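Local coordinates for sugar-binding transport ATP-binding protein (Pyrococcus horikoshii, PDB 1V43), which probably binds and hydrolyses ATP as the nucleotide-binding subunit of an ABC transporter that takes up sugars, at residues H361-D364 and K369-V372; K8-K13 and E159-L164. All blocks are in the same frame, centred on the assembly; numbering follows the deposited sequence.

Contact 1. Residues H361-D364 and K369-V372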
ATOM      1  N   HIS A 361      -8.093 -18.347 -14.258  1.00 31.77           N
ATOM      2  CA  HIS A 361      -8.032 -17.669 -15.551  1.00 34.58           C
ATOM      3  C   HIS A 361      -7.002 -18.373 -16.443  1.00 37.98           C
ATOM      4  O   HIS A 361      -6.090 -19.043 -15.951  1.00 35.31           O
ATOM      5  CB  HIS A 361      -7.626 -16.198 -15.373  1.00 31.47           C
ATOM      6  CG  HIS A 361      -8.535 -15.423 -14.470  1.00 36.03           C
ATOM      7  ND1 HIS A 361      -9.704 -14.838 -14.912  1.00 40.42           N
ATOM      8  CD2 HIS A 361      -8.481 -15.196 -13.136  1.00 33.99           C
ATOM      9  CE1 HIS A 361     -10.330 -14.288 -13.886  1.00 33.32           C
ATOM     10  NE2 HIS A 361      -9.609 -14.491 -12.798  1.00 43.38           N
ATOM     11  N   VAL A 362      -7.162 -18.213 -17.754  1.00 40.33           N
ATOM     12  CA  VAL A 362      -6.258 -18.794 -18.739  1.00 37.63           C
ATOM     13  C   VAL A 362      -6.105 -17.763 -19.853  1.00 37.40           C
ATOM     14  O   VAL A 362      -7.094 -17.320 -20.424  1.00 45.31           O
ATOM     15  CB  VAL A 362      -6.837 -20.082 -19.362  1.00 42.31           C
ATOM     16  CG1 VAL A 362      -5.788 -20.714 -20.288  1.00 34.39           C
ATOM     17  CG2 VAL A 362      -7.276 -21.055 -18.269  1.00 39.39           C
ATOM     18  N   PHE A 363      -4.876 -17.368 -20.156  1.00 36.16           N
ATOM     19  CA  PHE A 363      -4.647 -16.377 -21.201  1.00 35.26           C
ATOM     20  C   PHE A 363      -3.781 -16.951 -22.331  1.00 40.83           C
ATOM     21  O   PHE A 363      -2.822 -17.692 -22.084  1.00 38.55           O
ATOM     22  CB  PHE A 363      -3.941 -15.133 -20.626  1.00 38.25           C
ATOM     23  CG  PHE A 363      -4.580 -14.571 -19.377  1.00 38.58           C
ATOM     24  CD1 PHE A 363      -4.350 -15.157 -18.134  1.00 30.61           C
ATOM     25  CD2 PHE A 363      -5.402 -13.443 -19.444  1.00 42.20           C
ATOM     26  CE1 PHE A 363      -4.926 -14.626 -16.971  1.00 31.96           C
ATOM     27  CE2 PHE A 363      -5.987 -12.902 -18.289  1.00 32.03           C
ATOM     28  CZ  PHE A 363      -5.746 -13.499 -17.052  1.00 38.77           C
ATOM     29  N   ASP A 364      -4.122 -16.612 -23.569  1.00 39.27           N
ATOM     30  CA  ASP A 364      -3.335 -17.064 -24.708  1.00 44.19           C
ATOM     31  C   ASP A 364      -1.925 -16.559 -24.453  1.00 43.20           C
ATOM     32  O   ASP A 364      -1.745 -15.397 -24.113  1.00 47.85           O
ATOM     33  CB  ASP A 364      -3.869 -16.449 -25.999  1.00 45.94           C
ATOM     34  CG  ASP A 364      -3.036 -16.823 -27.204  1.00 39.60           C
ATOM     35  OD1 ASP A 364      -1.886 -16.351 -27.305  1.00 44.23           O
ATOM     36  OD2 ASP A 364      -3.536 -17.600 -28.042  1.00 44.72           O
ATOM     37  N   LYS A 369      -4.455 -12.518 -24.243  1.00 43.09           N
ATOM     38  CA  LYS A 369      -5.874 -12.244 -24.084  1.00 39.46           C
ATOM     39  C   LYS A 369      -6.535 -13.410 -23.388  1.00 41.24           C
ATOM     40  O   LYS A 369      -6.167 -14.573 -23.597  1.00 36.06           O
ATOM     41  CB  LYS A 369      -6.535 -11.989 -25.441  1.00 43.25           C
ATOM     42  CG  LYS A 369      -5.957 -10.763 -26.144  1.00 54.09           C
ATOM     43  CD  LYS A 369      -6.851 -10.242 -27.247  1.00 60.37           C
ATOM     44  CE  LYS A 369      -6.269  -8.971 -27.845  1.00 69.03           C
ATOM     45  NZ  LYS A 369      -7.210  -8.312 -28.794  1.00 76.52           N
ATOM     46  N   ALA A 370      -7.508 -13.089 -22.546  1.00 36.17           N
ATOM     47  CA  ALA A 370      -8.219 -14.094 -21.787  1.00 38.00           C
ATOM     48  C   ALA A 370      -8.942 -15.130 -22.641  1.00 45.15           C
ATOM     49  O   ALA A 370      -9.537 -14.816 -23.679  1.00 38.54           O
ATOM     50  CB  ALA A 370      -9.210 -13.424 -20.840  1.00 38.92           C
ATOM     51  N   ILE A 371      -8.866 -16.373 -22.180  1.00 46.13           N
ATOM     52  CA  ILE A 371      -9.524 -17.508 -22.808  1.00 51.87           C
ATOM     53  C   ILE A 371     -10.402 -17.995 -21.667  1.00 57.77           C
ATOM     54  O   ILE A 371     -11.554 -18.383 -21.859  1.00 62.13           O
ATOM     55  CB  ILE A 371      -8.530 -18.626 -23.150  1.00 52.35           C
ATOM     56  CG1 ILE A 371      -7.369 -18.075 -23.971  1.00 48.84           C
ATOM     57  CG2 ILE A 371      -9.237 -19.722 -23.915  1.00 53.45           C
ATOM     58  CD1 ILE A 371      -6.225 -19.050 -24.109  1.00 47.46           C
ATOM     59  N   VAL A 372      -9.810 -17.939 -20.472  1.00 62.64           N
ATOM     60  CA  VAL A 372     -10.414 -18.327 -19.195  1.00 64.64           C
ATOM     61  C   VAL A 372     -11.011 -19.729 -19.168  1.00 66.19           C
ATOM     62  O   VAL A 372     -11.334 -20.261 -20.248  1.00 67.56           O
ATOM     63  CB  VAL A 372     -11.483 -17.285 -18.755  1.00 64.12           C
ATOM     64  CG1 VAL A 372     -12.206 -17.746 -17.503  1.00 60.30           C
ATOM     65  CG2 VAL A 372     -10.808 -15.959 -18.479  1.00 67.17           C
ATOM     66  OXT VAL A 372     -11.147 -20.279 -18.053  1.00 71.01           O
TER
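The carbonyl oxygen of Val-362 is gripped by two successive backbone N-H groups. Ile-371 N reaches Val-362 O at 2.7 Å, almost in line with the C=O bond. Val-372 N meets Val-362 O at 2.8 Å, in the carbonyl plane on a lone pair, and this bond is nearly straight (169° at the hydrogen). Two residues further on, Asp-364 N donates to Lys-369 O at 2.9 Å, tilted 25° from the carbonyl plane. These bonds lie on either side of a single beta bridge between Phe-363 and Ala-370.

The side chain of Ile-371 folds back over the strand. Its CG1 stands beside its own backbone N (chi1 -53°), which carries CD1 to 3.3 Å from Asp-364 N. CD1 also packs on CG1 of Val-362, and both residues continue onto Leu-276 and Val-284. Phe-363 CD2 comes to 3.7 Å from Ala-370 CA, and the ring also touches the alanine methyl and helix 236-241. Val-372 CG2 sits at the edge of the His-361 ring, 3.9 Å from His-361 ND1, which is buried here without a polar partner in the model. The carboxylate of Asp-364 turns elsewhere, to Asp-366 N, Thr-367 N and Tyr-279 OH.

The chain thus doubles back on itself. Its C-terminal end covers the outer edge of strand 361-364, the last strand of an antiparallel sheet in the C-terminal, OB-fold-related part of this MalK-like subunit.

Contact 2. Residues K8-K13 and E159-L164; sequences KMVEVK and EPDVLL
The CG of Lys-8 lies beside its backbone N (chi1 -40°) and the chain beyond is extended, which carries its methylenes across Asp-161 OD1. Asp-161 CG is likewise beside its own N (chi1 -72°), which brings the carboxylate up to the lysine. Lys-8 CD touches Asp-161 OD1 at 3.2 Å. The ammonium group is further off: Lys-8 NZ is 3.9 Å from Asp-161 OD1, a long salt bridge.

Two waters bridge the segments. The first donates to Lys-8 O and to Asp-161 O, and accepts from Val-10 N. The second accepts from Lys-8 N and donates to Asp-161 OD1 at 2.6 Å, with a weak bond to Pro-160 O. OD1 therefore has both this water and the lysine chain close by. The other oxygen, OD2, has a weak hydrogen bond from Asn-84.

The contact joins the two sheets of the ABC-type ATPase domain. Segment 8-13 leads into strand 12-21 of the antiparallel sheet. Segment 159-164 enters strand 162-166 of the mixed, mainly parallel sheet of the P-loop NTPase core.

Further along both segments the contact turns apolar. Val-10 CG2 lies 3.7 Å from Asp-161 CB. Deeper in, Val-12 and Val-162 meet through their CG2 methyls at 3.8 Å. Phe-70 of strand 65-70 touches all three valines, and Ile-85 of the neighbouring parallel strand packs on Val-162.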
ATOM      1  N   LYS A   8     -25.187  19.772 -14.622  1.00 42.79           N
ATOM      2  CA  LYS A   8     -25.823  18.954 -15.658  1.00 46.58           C
ATOM      3  C   LYS A   8     -25.093  17.623 -15.784  1.00 42.34           C
ATOM      4  O   LYS A   8     -23.931  17.514 -15.386  1.00 43.61           O
ATOM      5  CB  LYS A   8     -25.745  19.649 -17.017  1.00 51.10           C
ATOM      6  CG  LYS A   8     -25.976  21.142 -16.992  1.00 60.10           C
ATOM      7  CD  LYS A   8     -25.643  21.743 -18.346  1.00 62.02           C
ATOM      8  CE  LYS A   8     -25.743  23.257 -18.327  1.00 66.73           C
ATOM      9  NZ  LYS A   8     -25.269  23.831 -19.615  1.00 66.90           N
ATOM     10  N   MET A   9     -25.774  16.615 -16.323  1.00 36.52           N
ATOM     11  CA  MET A   9     -25.150  15.311 -16.553  1.00 36.87           C
ATOM     12  C   MET A   9     -24.817  15.294 -18.050  1.00 38.77           C
ATOM     13  O   MET A   9     -25.699  15.159 -18.895  1.00 33.58           O
ATOM     14  CB  MET A   9     -26.099  14.159 -16.184  1.00 31.63           C
ATOM     15  CG  MET A   9     -26.451  14.108 -14.689  1.00 37.20           C
ATOM     16  SD  MET A   9     -27.401  12.645 -14.138  1.00 47.39           S
ATOM     17  CE  MET A   9     -29.097  13.206 -14.435  1.00 43.64           C
ATOM     18  N   VAL A  10     -23.534  15.461 -18.363  1.00 36.92           N
ATOM     19  CA  VAL A  10     -23.077  15.514 -19.745  1.00 29.82           C
ATOM     20  C   VAL A  10     -22.266  14.305 -20.236  1.00 30.06           C
ATOM     21  O   VAL A  10     -21.177  13.997 -19.729  1.00 24.75           O
ATOM     22  CB  VAL A  10     -22.247  16.805 -19.968  1.00 31.48           C
ATOM     23  CG1 VAL A  10     -21.721  16.863 -21.382  1.00 31.36           C
ATOM     24  CG2 VAL A  10     -23.105  18.020 -19.665  1.00 31.54           C
ATOM     25  N   GLU A  11     -22.804  13.622 -21.237  1.00 25.20           N
ATOM     26  CA  GLU A  11     -22.116  12.478 -21.805  1.00 21.95           C
ATOM     27  C   GLU A  11     -20.924  12.979 -22.613  1.00 22.42           C
ATOM     28  O   GLU A  11     -21.040  13.967 -23.332  1.00 23.14           O
ATOM     29  CB  GLU A  11     -23.048  11.684 -22.722  1.00 22.58           C
ATOM     30  CG  GLU A  11     -22.327  10.605 -23.483  1.00 22.71           C
ATOM     31  CD  GLU A  11     -23.278   9.729 -24.263  1.00 29.83           C
ATOM     32  OE1 GLU A  11     -24.110   9.064 -23.614  1.00 26.53           O
ATOM     33  OE2 GLU A  11     -23.194   9.713 -25.516  1.00 22.03           O
ATOM     34  N   VAL A  12     -19.785  12.298 -22.484  1.00 22.32           N
ATOM     35  CA  VAL A  12     -18.574  12.667 -23.204  1.00 23.74           C
ATOM     36  C   VAL A  12     -18.123  11.548 -24.144  1.00 23.49           C
ATOM     37  O   VAL A  12     -17.954  10.394 -23.726  1.00 22.95           O
ATOM     38  CB  VAL A  12     -17.414  12.984 -22.226  1.00 24.35           C
ATOM     39  CG1 VAL A  12     -16.138  13.275 -23.008  1.00 20.93           C
ATOM     40  CG2 VAL A  12     -17.771  14.186 -21.386  1.00 22.80           C
ATOM     41  N   LYS A  13     -17.933  11.892 -25.413  1.00 24.62           N
ATOM     42  CA  LYS A  13     -17.493  10.914 -26.415  1.00 24.56           C
ATOM     43  C   LYS A  13     -16.118  11.252 -26.949  1.00 28.61           C
ATOM     44  O   LYS A  13     -15.865  12.384 -27.354  1.00 26.44           O
ATOM     45  CB  LYS A  13     -18.422  10.890 -27.629  1.00 24.41           C
ATOM     46  CG  LYS A  13     -19.843  10.429 -27.436  1.00 26.90           C
ATOM     47  CD  LYS A  13     -20.542  10.555 -28.785  1.00 34.01           C
ATOM     48  CE  LYS A  13     -22.044  10.396 -28.694  1.00 21.01           C
ATOM     49  NZ  LYS A  13     -22.627  11.449 -27.839  1.00 27.79           N
ATOM     50  N   GLU A 159     -19.545  25.096 -11.412  1.00 32.54           N
ATOM     51  CA  GLU A 159     -20.577  24.204 -11.931  1.00 37.94           C
ATOM     52  C   GLU A 159     -20.184  23.711 -13.334  1.00 36.57           C
ATOM     53  O   GLU A 159     -20.899  23.917 -14.314  1.00 39.60           O
ATOM     54  CB  GLU A 159     -21.916  24.938 -11.985  1.00 41.39           C
ATOM     55  CG  GLU A 159     -22.293  25.634 -10.685  1.00 53.16           C
ATOM     56  CD  GLU A 159     -23.738  26.098 -10.673  1.00 61.16           C
ATOM     57  OE1 GLU A 159     -24.628  25.273 -10.370  1.00 63.39           O
ATOM     58  OE2 GLU A 159     -23.982  27.282 -10.982  1.00 61.96           O
ATOM     59  N   PRO A 160     -19.047  23.020 -13.430  1.00 30.75           N
ATOM     60  CA  PRO A 160     -18.564  22.507 -14.710  1.00 28.59           C
ATOM     61  C   PRO A 160     -19.471  21.421 -15.253  1.00 29.03           C
ATOM     62  O   PRO A 160     -20.164  20.752 -14.484  1.00 26.70           O
ATOM     63  CB  PRO A 160     -17.198  21.959 -14.343  1.00 19.37           C
ATOM     64  CG  PRO A 160     -17.494  21.306 -13.018  1.00 22.31           C
ATOM     65  CD  PRO A 160     -18.350  22.360 -12.309  1.00 25.48           C
ATOM     66  N   ASP A 161     -19.481  21.259 -16.574  1.00 25.53           N
ATOM     67  CA  ASP A 161     -20.274  20.204 -17.193  1.00 26.95           C
ATOM     68  C   ASP A 161     -19.450  18.931 -17.115  1.00 24.14           C
ATOM     69  O   ASP A 161     -19.977  17.837 -17.190  1.00 21.47           O
ATOM     70  CB  ASP A 161     -20.581  20.514 -18.661  1.00 36.68           C
ATOM     71  CG  ASP A 161     -21.604  21.623 -18.818  1.00 40.70           C
ATOM     72  OD1 ASP A 161     -22.513  21.706 -17.967  1.00 40.59           O
ATOM     73  OD2 ASP A 161     -21.508  22.400 -19.791  1.00 47.14           O
ATOM     74  N   VAL A 162     -18.141  19.090 -16.963  1.00 22.88           N
ATOM     75  CA  VAL A 162     -17.234  17.960 -16.869  1.00 17.29           C
ATOM     76  C   VAL A 162     -16.139  18.295 -15.861  1.00 23.98           C
ATOM     77  O   VAL A 162     -15.490  19.347 -15.944  1.00 21.57           O
ATOM     78  CB  VAL A 162     -16.592  17.636 -18.241  1.00 23.70           C
ATOM     79  CG1 VAL A 162     -15.682  16.435 -18.107  1.00 23.37           C
ATOM     80  CG2 VAL A 162     -17.683  17.343 -19.286  1.00 18.67           C
ATOM     81  N   LEU A 163     -15.956  17.399 -14.900  1.00 23.62           N
ATOM     82  CA  LEU A 163     -14.966  17.574 -13.849  1.00 22.24           C
ATOM     83  C   LEU A 163     -13.778  16.690 -14.204  1.00 19.08           C
ATOM     84  O   LEU A 163     -13.942  15.506 -14.488  1.00 20.72           O
ATOM     85  CB  LEU A 163     -15.578  17.164 -12.510  1.00 21.19           C
ATOM     86  CG  LEU A 163     -14.734  17.355 -11.256  1.00 29.49           C
ATOM     87  CD1 LEU A 163     -14.333  18.822 -11.145  1.00 24.84           C
ATOM     88  CD2 LEU A 163     -15.542  16.931 -10.027  1.00 29.79           C
ATOM     89  N   LEU A 164     -12.592  17.276 -14.204  1.00 20.57           N
ATOM     90  CA  LEU A 164     -11.394  16.553 -14.579  1.00 21.79           C
ATOM     91  C   LEU A 164     -10.383  16.581 -13.445  1.00 24.94           C
ATOM     92  O   LEU A 164     -10.062  17.649 -12.919  1.00 20.09           O
ATOM     93  CB  LEU A 164     -10.766  17.191 -15.834  1.00 22.68           C
ATOM     94  CG  LEU A 164     -11.651  17.403 -17.063  1.00 24.91           C
ATOM     95  CD1 LEU A 164     -10.870  18.164 -18.129  1.00 21.72           C
ATOM     96  CD2 LEU A 164     -12.131  16.050 -17.604  1.00 28.32           C
TER
HETATM   97  O   HOH W   1     -21.751  16.460 -16.138  1.00 24.25           O
HETATM   98  O   HOH W   2     -23.268  21.623 -15.523  1.00 35.61           O

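Overall arrangement
The two contacts lie in different parts of one chain. Contact 2 is in the N-terminal ATPase domain, where it joins segments whose nearest ends are 146 positions apart. Contact 1 is in the C-terminal part and is local: four residues separate its segments. Their centres are 36 Å apart, and the nearest atoms about 22 Å, so they do not touch. Contact 1 lays the chain terminus on a sheet edge by direct backbone bonds. Contact 2 joins the approaches and first residues of two strands from different sheets, through waters and side chains. Both lie away from the ATP site, which includes Lys-50 and Thr-51, and neither is touched by the second subunit.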